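Local coordinates for protein Alpha/beta fold hydrolase (Pseudomonas aeruginosa, PDB 6I8W) that is a membrane phospholipase A of the alpha/beta hydrolase fold that degrades membrane phospholipids and acts as a bacterial virulence factor, at residues Glu240-Pro244 with Val268-Lys274. Sequence-based numbering, arbitrary orientation.
Sequences EPELP and VMRPLLK. With CO2 (carbon dioxide), chain G.
L243 is the largest single contributor to the apolar contact, with L272 close behind. Its CD1 lies 3.6 Å from CG of M269. Its CB touches both CB of L272 and CD2 of L273, each at 4.0 Å, and the two partners stand about a right angle apart as seen from it. L243 CG stands anti to the carbonyl carbon (chi1 -63°), and the branch ends beside the base of M269. The rest of M269 runs on to L252 and W254 of strand 250-255, where L273 also packs. At the other end, CG of E240 touches CG1 of V268 at 3.8 Å, and CD1 of L272 reaches O of E240. The E240 chain bends at chi2 (89°), which brings its OE2 to the backbone N of M166, its hydrogen-bond partner.

Backbone oxygens take part as well. CA of P244 makes a CA-H...O contact with O of L272 at 3.2 Å. The proline N has no hydrogen to offer that carbonyl. A single water joins the segments: it donates to O of L243 (2.7 Å) and accepts from N of K274 (2.9 Å). The K274 chain is extended as far as CE, and this methylene packs 3.3 Å from O of P244.

Carbon dioxide rests by the backbone of 271-274, with its O2 3.4 Å from O of L272.

The contact joins the loop before strand 250-255 to the turn between helix 265-269 and the edge strand 276-281. It combines apolar packing, a CA-H...O contact and one water bridge, so the direct cohesion between the two segments is probably mainly apolar.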
loop_
_atom_site.group_PDB
_atom_site.type_symbol
_atom_site.label_atom_id
_atom_site.label_comp_id
_atom_site.label_asym_id
_atom_site.label_seq_id
_atom_site.Cartn_x
_atom_site.Cartn_y
_atom_site.Cartn_z
ATOM N N GLU A 240 -9.121 15.411 -9.946
ATOM C CA GLU A 240 -10.412 15.967 -10.357
ATOM C C GLU A 240 -10.562 16.079 -11.888
ATOM O O GLU A 240 -11.610 15.727 -12.418
ATOM C CB GLU A 240 -10.658 17.326 -9.690
ATOM C CG GLU A 240 -10.967 17.245 -8.196
ATOM C CD GLU A 240 -9.719 17.291 -7.316
ATOM O OE1 GLU A 240 -8.591 17.126 -7.840
ATOM O OE2 GLU A 240 -9.868 17.509 -6.094
ATOM N N PRO A 241 -9.523 16.558 -12.608
ATOM C CA PRO A 241 -9.691 16.569 -14.071
ATOM C C PRO A 241 -9.560 15.190 -14.744
ATOM O O PRO A 241 -9.851 15.079 -15.930
ATOM C CB PRO A 241 -8.558 17.492 -14.550
ATOM C CG PRO A 241 -8.059 18.201 -13.322
ATOM C CD PRO A 241 -8.266 17.222 -12.213
ATOM N N GLU A 242 -9.091 14.175 -14.023
ATOM C CA GLU A 242 -8.807 12.876 -14.640
ATOM C C GLU A 242 -9.923 11.849 -14.454
ATOM O O GLU A 242 -10.159 11.014 -15.331
ATOM C CB GLU A 242 -7.486 12.299 -14.092
ATOM C CG GLU A 242 -6.287 13.277 -14.112
ATOM C CD GLU A 242 -6.028 13.887 -15.485
ATOM O OE1 GLU A 242 -6.224 13.183 -16.498
ATOM O OE2 GLU A 242 -5.600 15.069 -15.548
ATOM N N LEU A 243 -10.599 11.901 -13.309
ATOM C CA LEU A 243 -11.655 10.936 -12.995
ATOM C C LEU A 243 -12.729 10.785 -14.086
ATOM O O LEU A 243 -13.152 9.664 -14.352
ATOM C CB LEU A 243 -12.320 11.304 -11.669
ATOM C CG LEU A 243 -11.393 11.248 -10.461
ATOM C CD1 LEU A 243 -12.082 11.768 -9.224
ATOM C CD2 LEU A 243 -10.936 9.820 -10.251
ATOM N N PRO A 244 -13.167 11.894 -14.732
ATOM C CA PRO A 244 -14.174 11.687 -15.785
ATOM C C PRO A 244 -13.683 10.860 -16.981
ATOM O O PRO A 244 -14.511 10.392 -17.754
ATOM C CB PRO A 244 -14.521 13.117 -16.228
ATOM C CG PRO A 244 -14.204 13.968 -15.052
ATOM C CD PRO A 244 -12.971 13.329 -14.453
ATOM N N VAL A 268 -16.314 14.634 -3.514
ATOM C CA VAL A 268 -15.628 15.240 -4.650
ATOM C C VAL A 268 -15.648 14.273 -5.836
ATOM O O VAL A 268 -15.918 14.671 -6.960
ATOM C CB VAL A 268 -14.168 15.608 -4.311
ATOM C CG1 VAL A 268 -13.398 15.996 -5.570
ATOM C CG2 VAL A 268 -14.126 16.729 -3.277
ATOM N N MET A 269 -15.379 12.997 -5.577
ATOM C CA MET A 269 -15.153 12.032 -6.647
ATOM C C MET A 269 -16.420 11.464 -7.272
ATOM O O MET A 269 -16.453 11.146 -8.464
ATOM C CB MET A 269 -14.291 10.880 -6.123
ATOM C CG MET A 269 -12.875 11.314 -5.778
ATOM S SD MET A 269 -11.867 9.887 -5.327
ATOM C CE MET A 269 -12.547 9.475 -3.723
ATOM N N ARG A 270 -17.436 11.268 -6.444
ATOM C CA ARG A 270 -18.660 10.617 -6.892
ATOM C C ARG A 270 -19.286 11.272 -8.148
ATOM O O ARG A 270 -19.509 10.570 -9.135
ATOM C CB ARG A 270 -19.647 10.563 -5.729
ATOM C CG ARG A 270 -20.724 9.553 -5.867
ATOM C CD ARG A 270 -21.420 9.398 -4.535
ATOM N NE ARG A 270 -22.844 9.183 -4.714
ATOM C CZ ARG A 270 -23.765 9.541 -3.830
ATOM N NH1 ARG A 270 -23.410 10.141 -2.697
ATOM N NH2 ARG A 270 -25.040 9.305 -4.087
ATOM N N PRO A 271 -19.527 12.610 -8.138
ATOM C CA PRO A 271 -20.087 13.270 -9.332
ATOM C C PRO A 271 -19.195 13.197 -10.569
ATOM O O PRO A 271 -19.671 13.421 -11.681
ATOM C CB PRO A 271 -20.219 14.744 -8.909
ATOM C CG PRO A 271 -20.128 14.754 -7.444
ATOM C CD PRO A 271 -19.259 13.590 -7.071
ATOM N N LEU A 272 -17.903 12.957 -10.366
ATOM C CA LEU A 272 -16.936 13.018 -11.460
ATOM C C LEU A 272 -16.724 11.661 -12.126
ATOM O O LEU A 272 -16.087 11.584 -13.174
ATOM C CB LEU A 272 -15.592 13.575 -10.956
ATOM C CG LEU A 272 -15.605 14.962 -10.301
ATOM C CD1 LEU A 272 -14.241 15.293 -9.720
ATOM C CD2 LEU A 272 -16.033 16.047 -11.293
ATOM N N LEU A 273 -17.269 10.601 -11.528
ATOM C CA LEU A 273 -17.084 9.249 -12.050
ATOM C C LEU A 273 -18.307 8.756 -12.811
ATOM O O LEU A 273 -19.440 8.965 -12.377
ATOM C CB LEU A 273 -16.766 8.275 -10.907
ATOM C CG LEU A 273 -15.381 8.433 -10.275
ATOM C CD1 LEU A 273 -15.350 7.746 -8.920
ATOM C CD2 LEU A 273 -14.317 7.867 -11.205
ATOM N N LYS A 274 -18.075 8.078 -13.931
ATOM C CA LYS A 274 -19.168 7.528 -14.734
ATOM C C LYS A 274 -19.907 6.427 -13.987
ATOM O O LYS A 274 -21.137 6.362 -14.009
ATOM C CB LYS A 274 -18.648 6.982 -16.072
ATOM C CG LYS A 274 -18.013 8.029 -16.988
ATOM C CD LYS A 274 -17.587 7.412 -18.316
ATOM C CE LYS A 274 -16.769 8.383 -19.159
ATOM N NZ LYS A 274 -17.465 9.688 -19.350
HETATM C C CO2 G . -19.487 11.899 -15.248
HETATM O O1 CO2 G . -20.430 11.273 -15.224
HETATM O O2 CO2 G . -18.545 12.527 -15.272
HETATM O O HOH W 1 -15.311 8.070 -14.631
#